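Local structure of transthyretin-like protein (Klebsiella pneumoniae subsp. pneumoniae, 3QVA) at residues L12-L17 with L101-A106; T23-V28 with G70-R75; V28-S33 with L42-Q47; A85-V90 with G108-Y113. The protein probably catalyses, as a homotetramer of the transthyretin family, the hydrolysis of 5-hydroxyisourate to 2-oxo-4-hydroxy-4-carboxy-5-ureidoimidazoline in purine metabolism. One frame throughout, in Å; residues are numbered along the deposited sequence.

Interaction 1, the parallel pairing of 12-17 with 101-106, lies centrally in the transthyretin-like sandwich, and the other three all touch it. Interaction 2, centred about 12 Å away, seats the helix 69-75 on the 23-28 turn, where Ile16 O receives a probable hydrogen bond from Ala25 N at 2.8 Å. Interaction 3 shares Val28 with interaction 2 and starts the hairpin of the opposing sheet. Interaction 4, centred about 8 Å from interaction 1, joins the two sheets near the interface with the fourth subunit; Phe103 touches Ile87 there. The side chain of His15 lies about 4 Å from a bound phosphate, probably from the crystallisation liquor; its NE2 is hydrogen-bonded to Ser116 of the second subunit.

Interaction 1 (L12-L17 with L101-A106); sequences LSTHIL and LPFLIA
Ile16 lies alongside Phe103, both side chains leaving the sheet in the same direction, with Ile16 CG1 3.9 Å from CD2 of the ring. The two belong to a parallel strand pair in one sheet of the transthyretin-like beta-sandwich, and their face looks into the core, where Phe103 meets Ala85 and Ile87 of strand 82-90. Backbone bonds run the length of the pair: Leu101 N to Ser13 O (3.0 Å), Phe103 N to His15 O (2.9 Å), Leu17 N to Phe103 O (3.0 Å) and Ile105 N to Leu17 O (2.8 Å). Thr14 adds a side-chain bond. With chi1 at -164° its hydroxyl turns toward the 101-106 segment, and OG1 donates to Leu101 O at 2.6 Å from above the carbonyl plane while sitting at the edge of the Phe103 ring. On the other side of the sheet Leu17 and Leu104 run side by side and pack against Tyr113 of the second subunit. His15 leads its imidazole away from the pair, and its NE2 is hydrogen-bonded to Ser116 OG of that same subunit. His15 N is buried without a partner in the model. Farther along, Ile16 CG2 meets Ile105 CD1 at 3.8 Å.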
loop_
_atom_site.group_PDB
_atom_site.type_symbol
_atom_site.label_atom_id
_atom_site.label_comp_id
_atom_site.label_asym_id
_atom_site.label_seq_id
_atom_site.Cartn_x
_atom_site.Cartn_y
_atom_site.Cartn_z
ATOM N N LEU A 12 -20.570 3.562 8.357
ATOM C CA LEU A 12 -19.260 3.853 7.791
ATOM C C LEU A 12 -18.290 4.359 8.850
ATOM O O LEU A 12 -18.617 5.257 9.628
ATOM C CB LEU A 12 -19.384 4.874 6.660
ATOM C CG LEU A 12 -18.105 5.381 5.987
ATOM C CD1 LEU A 12 -17.402 4.257 5.217
ATOM C CD2 LEU A 12 -18.421 6.541 5.065
ATOM N N SER A 13 -17.090 3.783 8.863
ATOM C CA SER A 13 -16.038 4.245 9.750
ATOM C C SER A 13 -14.714 4.370 9.007
ATOM O O SER A 13 -14.537 3.799 7.923
ATOM C CB SER A 13 -15.879 3.299 10.938
ATOM O OG SER A 13 -15.502 1.998 10.515
ATOM N N THR A 14 -13.794 5.130 9.590
ATOM C CA THR A 14 -12.431 5.177 9.073
ATOM C C THR A 14 -11.394 5.196 10.185
ATOM O O THR A 14 -11.715 5.377 11.371
ATOM C CB THR A 14 -12.206 6.349 8.062
ATOM O OG1 THR A 14 -10.996 6.119 7.324
ATOM C CG2 THR A 14 -12.116 7.690 8.775
ATOM N N HIS A 15 -10.150 4.984 9.771
ATOM C CA HIS A 15 -8.999 4.960 10.638
ATOM C C HIS A 15 -7.869 5.469 9.760
ATOM O O HIS A 15 -7.703 4.997 8.639
ATOM C CB HIS A 15 -8.753 3.517 11.095
ATOM C CG HIS A 15 -7.579 3.345 12.010
ATOM N ND1 HIS A 15 -6.892 2.154 12.111
ATOM C CD2 HIS A 15 -6.982 4.199 12.876
ATOM C CE1 HIS A 15 -5.919 2.283 12.995
ATOM N NE2 HIS A 15 -5.955 3.512 13.479
ATOM N N ILE A 16 -7.129 6.464 10.236
ATOM C CA ILE A 16 -6.035 7.018 9.456
ATOM C C ILE A 16 -4.725 6.819 10.200
ATOM O O ILE A 16 -4.577 7.238 11.345
ATOM C CB ILE A 16 -6.254 8.516 9.095
ATOM C CG1 ILE A 16 -7.615 8.705 8.412
ATOM C CG2 ILE A 16 -5.117 9.018 8.209
ATOM C CD1 ILE A 16 -7.825 10.079 7.760
ATOM N N LEU A 17 -3.791 6.146 9.544
ATOM C CA LEU A 17 -2.471 5.921 10.101
ATOM C C LEU A 17 -1.427 6.634 9.261
ATOM O O LEU A 17 -1.441 6.538 8.036
ATOM C CB LEU A 17 -2.176 4.424 10.121
ATOM C CG LEU A 17 -3.005 3.630 11.130
ATOM C CD1 LEU A 17 -3.237 2.239 10.616
ATOM C CD2 LEU A 17 -2.334 3.619 12.506
ATOM N N LEU A 101 -13.215 1.853 5.995
ATOM C CA LEU A 101 -12.348 2.240 4.884
ATOM C C LEU A 101 -11.185 3.103 5.378
ATOM O O LEU A 101 -11.295 4.334 5.401
ATOM C CB LEU A 101 -13.159 2.971 3.804
ATOM C CG LEU A 101 -14.360 2.250 3.174
ATOM C CD1 LEU A 101 -15.120 3.180 2.248
ATOM C CD2 LEU A 101 -13.941 0.996 2.421
ATOM N N PRO A 102 -10.071 2.459 5.785
ATOM C CA PRO A 102 -8.930 3.195 6.315
ATOM C C PRO A 102 -8.141 3.954 5.257
ATOM O O PRO A 102 -8.257 3.661 4.060
ATOM C CB PRO A 102 -8.048 2.097 6.936
ATOM C CG PRO A 102 -8.963 0.904 7.084
ATOM C CD PRO A 102 -9.886 1.004 5.925
ATOM N N PHE A 103 -7.363 4.930 5.722
ATOM C CA PHE A 103 -6.381 5.651 4.918
ATOM C C PHE A 103 -5.010 5.379 5.528
ATOM O O PHE A 103 -4.780 5.708 6.693
ATOM C CB PHE A 103 -6.610 7.166 5.010
ATOM C CG PHE A 103 -7.873 7.663 4.348
ATOM C CD1 PHE A 103 -7.827 8.221 3.072
ATOM C CD2 PHE A 103 -9.093 7.625 5.021
ATOM C CE1 PHE A 103 -8.980 8.709 2.454
ATOM C CE2 PHE A 103 -10.261 8.107 4.412
ATOM C CZ PHE A 103 -10.202 8.653 3.123
ATOM N N LEU A 104 -4.103 4.800 4.755
ATOM C CA LEU A 104 -2.715 4.661 5.193
ATOM C C LEU A 104 -1.937 5.738 4.469
ATOM O O LEU A 104 -1.784 5.671 3.254
ATOM C CB LEU A 104 -2.163 3.272 4.852
ATOM C CG LEU A 104 -2.970 2.052 5.294
ATOM C CD1 LEU A 104 -2.194 0.775 4.990
ATOM C CD2 LEU A 104 -3.326 2.127 6.768
ATOM N N ILE A 105 -1.449 6.736 5.207
ATOM C CA ILE A 105 -0.928 7.944 4.564
ATOM C C ILE A 105 0.544 8.219 4.856
ATOM O O ILE A 105 1.086 7.781 5.877
ATOM C CB ILE A 105 -1.795 9.198 4.901
ATOM C CG1 ILE A 105 -1.579 9.659 6.355
ATOM C CG2 ILE A 105 -3.271 8.899 4.636
ATOM C CD1 ILE A 105 -2.268 10.991 6.699
ATOM N N ALA A 106 1.166 8.949 3.936
ATOM C CA ALA A 106 2.548 9.404 4.053
ATOM C C ALA A 106 2.722 10.580 3.103
ATOM O O ALA A 106 1.944 10.725 2.148
ATOM C CB ALA A 106 3.523 8.266 3.692
#

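Interaction 2 (T23-V28 with G70-R75); sequences TPAEGV and GAWFAR
Chi1 of -174° carries the indole of Trp72 away from its own backbone N, and chi2 of 78° turns one of its faces onto Ala25 and Val28. The residue projects from the short helix 69-75 of the transthyretin-like fold, which packs here against the turn leading from strand 23-24 to strand 29-34. Val28 CG2 stands nearly on the normal of the five-membered ring, 3.5 Å from its centroid, a close CH-pi contact. Ala25 CB makes a second one over the same face, 4.0 Å from the centroid of the six-membered ring and displaced toward the rim. The backbone between these two residues curls round the indole edge, so that Trp72 NE1 donates to Glu26 O at 2.9 Å with an N-H...O angle of 156°. That donor approaches from above the carbonyl plane, and the bond fixes the rotation of the ring while the two methyl groups cover its face. Beneath the turn, Ile16 of strand 12-18 touches both Ala25 and Val28. The bent side chain of Arg75 lays its guanidinium over the helix backbone and brings NH2 to 3.2 Å from Gly27 O.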
loop_
_atom_site.group_PDB
_atom_site.type_symbol
_atom_site.label_atom_id
_atom_site.label_comp_id
_atom_site.label_asym_id
_atom_site.label_seq_id
_atom_site.Cartn_x
_atom_site.Cartn_y
_atom_site.Cartn_z
ATOM N N THR A 23 2.284 5.948 13.408
ATOM C CA THR A 23 1.388 6.419 14.462
ATOM C C THR A 23 0.025 6.784 13.878
ATOM O O THR A 23 -0.070 7.122 12.691
ATOM C CB THR A 23 1.965 7.658 15.191
ATOM O OG1 THR A 23 2.207 8.700 14.240
ATOM C CG2 THR A 23 3.265 7.315 15.909
ATOM N N PRO A 24 -1.037 6.711 14.703
ATOM C CA PRO A 24 -2.343 7.162 14.236
ATOM C C PRO A 24 -2.309 8.653 13.925
ATOM O O PRO A 24 -1.627 9.418 14.615
ATOM C CB PRO A 24 -3.258 6.892 15.435
ATOM C CG PRO A 24 -2.553 5.843 16.223
ATOM C CD PRO A 24 -1.107 6.171 16.074
ATOM N N ALA A 25 -3.041 9.056 12.892
ATOM C CA ALA A 25 -3.065 10.451 12.473
ATOM C C ALA A 25 -4.227 11.152 13.160
ATOM O O ALA A 25 -5.386 10.915 12.822
ATOM C CB ALA A 25 -3.185 10.556 10.953
ATOM N N GLU A 26 -3.900 11.981 14.154
ATOM C CA GLU A 26 -4.905 12.707 14.941
ATOM C C GLU A 26 -5.132 14.112 14.389
ATOM O O GLU A 26 -4.177 14.842 14.106
ATOM C CB GLU A 26 -4.477 12.785 16.415
ATOM C CG GLU A 26 -5.433 13.564 17.327
ATOM C CD GLU A 26 -4.876 13.784 18.732
ATOM O OE1 GLU A 26 -5.630 14.296 19.592
ATOM O OE2 GLU A 26 -3.694 13.448 18.980
ATOM N N GLY A 27 -6.401 14.483 14.247
ATOM C CA GLY A 27 -6.779 15.825 13.803
ATOM C C GLY A 27 -6.890 16.004 12.296
ATOM O O GLY A 27 -6.798 17.121 11.794
ATOM N N VAL A 28 -7.076 14.903 11.573
ATOM C CA VAL A 28 -7.311 14.962 10.126
ATOM C C VAL A 28 -8.798 15.165 9.905
ATOM O O VAL A 28 -9.619 14.411 10.446
ATOM C CB VAL A 28 -6.883 13.658 9.401
ATOM C CG1 VAL A 28 -7.027 13.815 7.885
ATOM C CG2 VAL A 28 -5.456 13.280 9.760
ATOM N N GLY A 70 -3.233 16.689 2.881
ATOM C CA GLY A 70 -2.243 17.708 2.528
ATOM C C GLY A 70 -2.205 18.820 3.559
ATOM O O GLY A 70 -1.123 19.249 3.983
ATOM N N ALA A 71 -3.389 19.263 3.982
ATOM C CA ALA A 71 -3.526 20.305 5.008
ATOM C C ALA A 71 -2.962 19.845 6.347
ATOM O O ALA A 71 -2.321 20.627 7.059
ATOM C CB ALA A 71 -4.985 20.722 5.154
ATOM N N TRP A 72 -3.206 18.578 6.684
ATOM C CA TRP A 72 -2.693 17.977 7.911
ATOM C C TRP A 72 -1.159 17.929 7.915
ATOM O O TRP A 72 -0.527 18.314 8.905
ATOM C CB TRP A 72 -3.293 16.582 8.105
ATOM C CG TRP A 72 -2.943 15.926 9.397
ATOM C CD1 TRP A 72 -3.498 16.175 10.619
ATOM C CD2 TRP A 72 -1.985 14.879 9.596
ATOM N NE1 TRP A 72 -2.937 15.357 11.569
ATOM C CE2 TRP A 72 -1.999 14.556 10.970
ATOM C CE3 TRP A 72 -1.103 14.192 8.749
ATOM C CZ2 TRP A 72 -1.177 13.567 11.520
ATOM C CZ3 TRP A 72 -0.285 13.200 9.298
ATOM C CH2 TRP A 72 -0.329 12.902 10.673
ATOM N N PHE A 73 -0.563 17.488 6.806
ATOM C CA PHE A 73 0.893 17.457 6.708
ATOM C C PHE A 73 1.481 18.863 6.782
ATOM O O PHE A 73 2.492 19.075 7.456
ATOM C CB PHE A 73 1.367 16.751 5.434
ATOM C CG PHE A 73 1.287 15.247 5.499
ATOM C CD1 PHE A 73 0.588 14.536 4.526
ATOM C CD2 PHE A 73 1.928 14.540 6.514
ATOM C CE1 PHE A 73 0.520 13.137 4.565
ATOM C CE2 PHE A 73 1.866 13.147 6.569
ATOM C CZ PHE A 73 1.154 12.440 5.581
ATOM N N ALA A 74 0.833 19.810 6.103
ATOM C CA ALA A 74 1.281 21.206 6.066
ATOM C C ALA A 74 1.263 21.883 7.439
ATOM O O ALA A 74 2.162 22.675 7.754
ATOM C CB ALA A 74 0.460 22.003 5.064
ATOM N N ARG A 75 0.248 21.573 8.249
ATOM C CA ARG A 75 0.138 22.110 9.610
ATOM C C ARG A 75 1.264 21.624 10.512
ATOM O O ARG A 75 1.630 22.298 11.480
ATOM C CB ARG A 75 -1.204 21.747 10.243
ATOM C CG ARG A 75 -2.362 22.590 9.763
ATOM C CD ARG A 75 -3.570 22.438 10.676
ATOM N NE ARG A 75 -4.079 21.068 10.733
ATOM C CZ ARG A 75 -4.920 20.536 9.848
ATOM N NH1 ARG A 75 -5.348 21.248 8.814
ATOM N NH2 ARG A 75 -5.326 19.283 9.995
#

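Interaction 3 (V28-S33 with L42-Q47); sequences VTVSLS and LVTNAQ
Val28 and Thr44 hold each other by two hydrogen bonds at the open end of the hairpin formed by strands 29-34 and 37-43, the edge hairpin of the four-stranded sheet in this transthyretin-like sandwich. Backbone bonds come first. Thr44 N donates to Val28 O at 2.9 Å, and two residues into the hairpin Val30 and Leu42 form a hydrogen-bonded antiparallel pair, with Val30 N to Leu42 O at 2.8 Å and Leu42 N to Val30 O at 2.9 Å. Thr29 and Val43, between them, are a non-hydrogen-bonded pair whose CA atoms each point a C-H at a carbonyl: Thr29 at Leu42 O, Val43 at Val28 O.

Among side-chain bonds, the hydroxyl of Thr44 does the work. With chi1 at 57° OG1 sits between its own N and carbonyl carbon, where it accepts from Val28 N at 2.9 Å; it is also bonded to Ala25 O, so one hydroxyl ties the 25-28 turn to the end of the hairpin.

Van der Waals contacts are looser. On one face the Thr29 hydroxyl oxygen, OG1, lies against the methyl Val43 CG2 at 3.9 Å; on the other, which looks into the core, Val30 CG2 is 4.3 Å from Thr44 CG2, and both residues rest on Ile16 and Ile50. Past the strand the chain bends in an Asx turn: Asn45 OD1 accepts from Gln47 N at 2.9 Å, the donor lying above the amide plane, and also from Arg49 N.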
loop_
_atom_site.group_PDB
_atom_site.type_symbol
_atom_site.label_atom_id
_atom_site.label_comp_id
_atom_site.label_asym_id
_atom_site.label_seq_id
_atom_site.Cartn_x
_atom_site.Cartn_y
_atom_site.Cartn_z
ATOM N N VAL A 28 -7.076 14.903 11.573
ATOM C CA VAL A 28 -7.311 14.962 10.126
ATOM C C VAL A 28 -8.798 15.165 9.905
ATOM O O VAL A 28 -9.619 14.411 10.446
ATOM C CB VAL A 28 -6.883 13.658 9.401
ATOM C CG1 VAL A 28 -7.027 13.815 7.885
ATOM C CG2 VAL A 28 -5.456 13.280 9.760
ATOM N N THR A 29 -9.148 16.181 9.120
ATOM C CA THR A 29 -10.537 16.405 8.739
ATOM C C THR A 29 -10.915 15.453 7.617
ATOM O O THR A 29 -10.168 15.305 6.652
ATOM C CB THR A 29 -10.780 17.875 8.309
ATOM O OG1 THR A 29 -10.664 18.716 9.465
ATOM C CG2 THR A 29 -12.175 18.049 7.726
ATOM N N VAL A 30 -12.065 14.798 7.769
ATOM C CA VAL A 30 -12.583 13.854 6.780
ATOM C C VAL A 30 -14.059 14.139 6.505
ATOM O O VAL A 30 -14.882 14.150 7.430
ATOM C CB VAL A 30 -12.438 12.376 7.242
ATOM C CG1 VAL A 30 -12.792 11.426 6.103
ATOM C CG2 VAL A 30 -11.030 12.088 7.757
ATOM N N SER A 31 -14.392 14.353 5.233
ATOM C CA SER A 31 -15.769 14.634 4.840
ATOM C C SER A 31 -16.405 13.490 4.062
ATOM O O SER A 31 -15.726 12.759 3.337
ATOM C CB SER A 31 -15.853 15.934 4.032
ATOM O OG SER A 31 -15.206 15.806 2.776
ATOM N N LEU A 32 -17.716 13.342 4.227
ATOM C CA LEU A 32 -18.485 12.376 3.460
ATOM C C LEU A 32 -19.480 13.129 2.593
ATOM O O LEU A 32 -20.187 14.014 3.077
ATOM C CB LEU A 32 -19.238 11.406 4.378
ATOM C CG LEU A 32 -20.166 10.397 3.690
ATOM C CD1 LEU A 32 -19.371 9.414 2.836
ATOM C CD2 LEU A 32 -21.017 9.653 4.719
ATOM N N SER A 33 -19.524 12.782 1.312
ATOM C CA SER A 33 -20.503 13.369 0.413
ATOM C C SER A 33 -21.192 12.318 -0.449
ATOM O O SER A 33 -20.684 11.205 -0.630
ATOM C CB SER A 33 -19.870 14.461 -0.455
ATOM O OG SER A 33 -18.948 13.912 -1.372
ATOM N N LEU A 42 -15.996 15.563 9.717
ATOM C CA LEU A 42 -15.550 15.147 11.044
ATOM C C LEU A 42 -14.027 15.140 11.144
ATOM O O LEU A 42 -13.339 15.436 10.162
ATOM C CB LEU A 42 -16.164 13.784 11.418
ATOM C CG LEU A 42 -17.702 13.741 11.467
ATOM C CD1 LEU A 42 -18.238 12.326 11.570
ATOM C CD2 LEU A 42 -18.220 14.596 12.622
ATOM N N VAL A 43 -13.504 14.847 12.335
ATOM C CA VAL A 43 -12.059 14.888 12.578
ATOM C C VAL A 43 -11.615 13.626 13.312
ATOM O O VAL A 43 -12.292 13.166 14.235
ATOM C CB VAL A 43 -11.635 16.152 13.377
ATOM C CG1 VAL A 43 -10.128 16.288 13.421
ATOM C CG2 VAL A 43 -12.210 17.386 12.754
ATOM N N THR A 44 -10.481 13.059 12.898
ATOM C CA THR A 44 -9.965 11.862 13.547
ATOM C C THR A 44 -9.550 12.170 14.977
ATOM O O THR A 44 -8.992 13.235 15.256
ATOM C CB THR A 44 -8.756 11.270 12.810
ATOM O OG1 THR A 44 -7.724 12.265 12.697
ATOM C CG2 THR A 44 -9.166 10.770 11.421
ATOM N N ASN A 45 -9.828 11.229 15.871
ATOM C CA ASN A 45 -9.422 11.351 17.273
ATOM C C ASN A 45 -7.960 10.940 17.511
ATOM O O ASN A 45 -7.209 10.722 16.561
ATOM C CB ASN A 45 -10.389 10.575 18.176
ATOM C CG ASN A 45 -10.394 9.080 17.900
ATOM O OD1 ASN A 45 -9.432 8.526 17.367
ATOM N ND2 ASN A 45 -11.484 8.417 18.268
ATOM N N ALA A 46 -7.562 10.836 18.782
ATOM C CA ALA A 46 -6.197 10.462 19.152
ATOM C C ALA A 46 -5.761 9.084 18.630
ATOM O O ALA A 46 -4.566 8.828 18.473
ATOM C CB ALA A 46 -6.023 10.541 20.673
ATOM N N GLN A 47 -6.726 8.204 18.365
ATOM C CA GLN A 47 -6.439 6.881 17.801
ATOM C C GLN A 47 -6.527 6.877 16.275
ATOM O O GLN A 47 -6.433 5.820 15.646
ATOM C CB GLN A 47 -7.382 5.822 18.386
ATOM C CG GLN A 47 -7.012 5.364 19.794
#

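Interaction 4 (A85-V90 with G108-Y113); sequences AQIDFV and GGWSTY
The indole of Trp110 carries Ala85 CB on one face and Gln86 O and Ile87 CG1 at its edge. The methyl stands 3.5 Å from the centroid of the six-membered ring, 6° off the normal, a CH-pi contact almost straight over the ring centre; Gln86 O comes to 3.5 Å from CH2, and Ile87 CG1 to 4.2 Å from CZ3. This is packing between the two sheets of the transthyretin-like sandwich: strands 85-90 and 109-113 belong to different sheets, their axes approach to 8.8 Å at 25°, and no hydrogen bond joins them. Chi1 of 69° puts the indole between its own backbone N and carbonyl carbon and directs it at Ala85. The ring meets Phe82 of its own chain and Trp110 of the fourth subunit, both edge-to-face. Both sheets continue into that subunit by antiparallel pairing, and Asp88 OD1 adds a salt bridge to its Arg84, so the contact lies close behind a subunit interface. Farther along the strands, Ile87 and Thr112 reach toward each other tip to tip. The Thr112 hydroxyl is bonded to Pro102 O of the adjoining strand, and Ile87 CD1 presses against it, 3.1 Å from OG1 and 3.6 Å from Thr112 CB.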
loop_
_atom_site.group_PDB
_atom_site.type_symbol
_atom_site.label_atom_id
_atom_site.label_comp_id
_atom_site.label_asym_id
_atom_site.label_seq_id
_atom_site.Cartn_x
_atom_site.Cartn_y
_atom_site.Cartn_z
ATOM N N ALA A 85 -6.876 13.140 0.009
ATOM C CA ALA A 85 -7.073 11.742 -0.314
ATOM C C ALA A 85 -8.566 11.482 -0.422
ATOM O O ALA A 85 -9.284 11.512 0.577
ATOM C CB ALA A 85 -6.432 10.856 0.761
ATOM N N GLN A 86 -9.025 11.257 -1.648
ATOM C CA GLN A 86 -10.432 11.012 -1.915
ATOM C C GLN A 86 -10.659 9.542 -2.254
ATOM O O GLN A 86 -9.990 8.994 -3.140
ATOM C CB GLN A 86 -10.919 11.911 -3.059
ATOM C CG GLN A 86 -12.376 11.694 -3.420
ATOM C CD GLN A 86 -12.842 12.563 -4.580
ATOM O OE1 GLN A 86 -13.229 12.049 -5.633
ATOM N NE2 GLN A 86 -12.806 13.879 -4.395
ATOM N N ILE A 87 -11.598 8.916 -1.541
ATOM C CA ILE A 87 -12.047 7.561 -1.849
ATOM C C ILE A 87 -13.457 7.618 -2.433
ATOM O O ILE A 87 -14.352 8.270 -1.874
ATOM C CB ILE A 87 -12.081 6.667 -0.595
ATOM C CG1 ILE A 87 -10.698 6.560 0.048
ATOM C CG2 ILE A 87 -12.607 5.267 -0.955
ATOM C CD1 ILE A 87 -10.763 5.889 1.423
ATOM N N ASP A 88 -13.650 6.935 -3.554
ATOM C CA ASP A 88 -14.963 6.873 -4.188
ATOM C C ASP A 88 -15.444 5.435 -4.139
ATOM O O ASP A 88 -14.786 4.539 -4.666
ATOM C CB ASP A 88 -14.862 7.364 -5.628
ATOM C CG ASP A 88 -14.541 8.835 -5.710
ATOM O OD1 ASP A 88 -13.376 9.176 -6.027
ATOM O OD2 ASP A 88 -15.455 9.645 -5.432
ATOM N N PHE A 89 -16.574 5.211 -3.476
ATOM C CA PHE A 89 -17.046 3.853 -3.250
ATOM C C PHE A 89 -18.561 3.739 -3.376
ATOM O O PHE A 89 -19.267 4.743 -3.502
ATOM C CB PHE A 89 -16.548 3.309 -1.898
ATOM C CG PHE A 89 -17.098 4.036 -0.696
ATOM C CD1 PHE A 89 -18.138 3.483 0.048
ATOM C CD2 PHE A 89 -16.572 5.265 -0.304
ATOM C CE1 PHE A 89 -18.649 4.144 1.163
ATOM C CE2 PHE A 89 -17.079 5.937 0.814
ATOM C CZ PHE A 89 -18.116 5.370 1.545
ATOM N N VAL A 90 -19.044 2.504 -3.364
ATOM C CA VAL A 90 -20.470 2.239 -3.515
ATOM C C VAL A 90 -21.013 1.386 -2.369
ATOM O O VAL A 90 -20.346 0.460 -1.885
ATOM C CB VAL A 90 -20.794 1.619 -4.916
ATOM C CG1 VAL A 90 -20.023 0.316 -5.139
ATOM C CG2 VAL A 90 -22.310 1.415 -5.100
ATOM N N GLY A 108 4.686 10.894 0.749
ATOM C CA GLY A 108 4.989 10.425 -0.599
ATOM C C GLY A 108 4.070 9.360 -1.166
ATOM O O GLY A 108 4.385 8.758 -2.186
ATOM N N GLY A 109 2.929 9.136 -0.530
ATOM C CA GLY A 109 1.982 8.140 -1.049
ATOM C C GLY A 109 0.894 7.807 -0.065
ATOM O O GLY A 109 1.001 8.105 1.128
ATOM N N TRP A 110 -0.182 7.212 -0.565
ATOM C CA TRP A 110 -1.250 6.792 0.321
ATOM C C TRP A 110 -2.023 5.632 -0.262
ATOM O O TRP A 110 -1.952 5.362 -1.472
ATOM C CB TRP A 110 -2.175 7.967 0.688
ATOM C CG TRP A 110 -3.027 8.499 -0.439
ATOM C CD1 TRP A 110 -2.665 9.416 -1.379
ATOM C CD2 TRP A 110 -4.389 8.159 -0.708
ATOM N NE1 TRP A 110 -3.721 9.662 -2.231
ATOM C CE2 TRP A 110 -4.790 8.903 -1.839
ATOM C CE3 TRP A 110 -5.312 7.295 -0.101
ATOM C CZ2 TRP A 110 -6.078 8.810 -2.380
ATOM C CZ3 TRP A 110 -6.595 7.204 -0.634
ATOM C CH2 TRP A 110 -6.962 7.957 -1.769
ATOM N N SER A 111 -2.745 4.941 0.610
ATOM C CA SER A 111 -3.546 3.799 0.201
ATOM C C SER A 111 -4.841 3.668 0.990
ATOM O O SER A 111 -5.010 4.231 2.080
ATOM C CB SER A 111 -2.729 2.509 0.305
ATOM O OG SER A 111 -2.541 2.125 1.647
ATOM N N THR A 112 -5.763 2.916 0.412
ATOM C CA THR A 112 -6.979 2.549 1.103
ATOM C C THR A 112 -7.320 1.098 0.790
ATOM O O THR A 112 -6.769 0.502 -0.138
ATOM C CB THR A 112 -8.148 3.487 0.726
ATOM O OG1 THR A 112 -9.261 3.227 1.588
ATOM C CG2 THR A 112 -8.567 3.298 -0.736
ATOM N N TYR A 113 -8.225 0.536 1.578
ATOM C CA TYR A 113 -8.705 -0.813 1.356
ATOM C C TYR A 113 -10.017 -0.984 2.103
ATOM O O TYR A 113 -10.377 -0.151 2.932
ATOM C CB TYR A 113 -7.657 -1.853 1.810
ATOM C CG TYR A 113 -7.326 -1.823 3.293
ATOM C CD1 TYR A 113 -8.027 -2.618 4.186
ATOM C CD2 TYR A 113 -6.314 -1.005 3.795
ATOM C CE1 TYR A 113 -7.746 -2.603 5.538
ATOM C CE2 TYR A 113 -6.021 -0.984 5.168
ATOM C CZ TYR A 113 -6.747 -1.798 6.025
ATOM O OH TYR A 113 -6.500 -1.819 7.384
#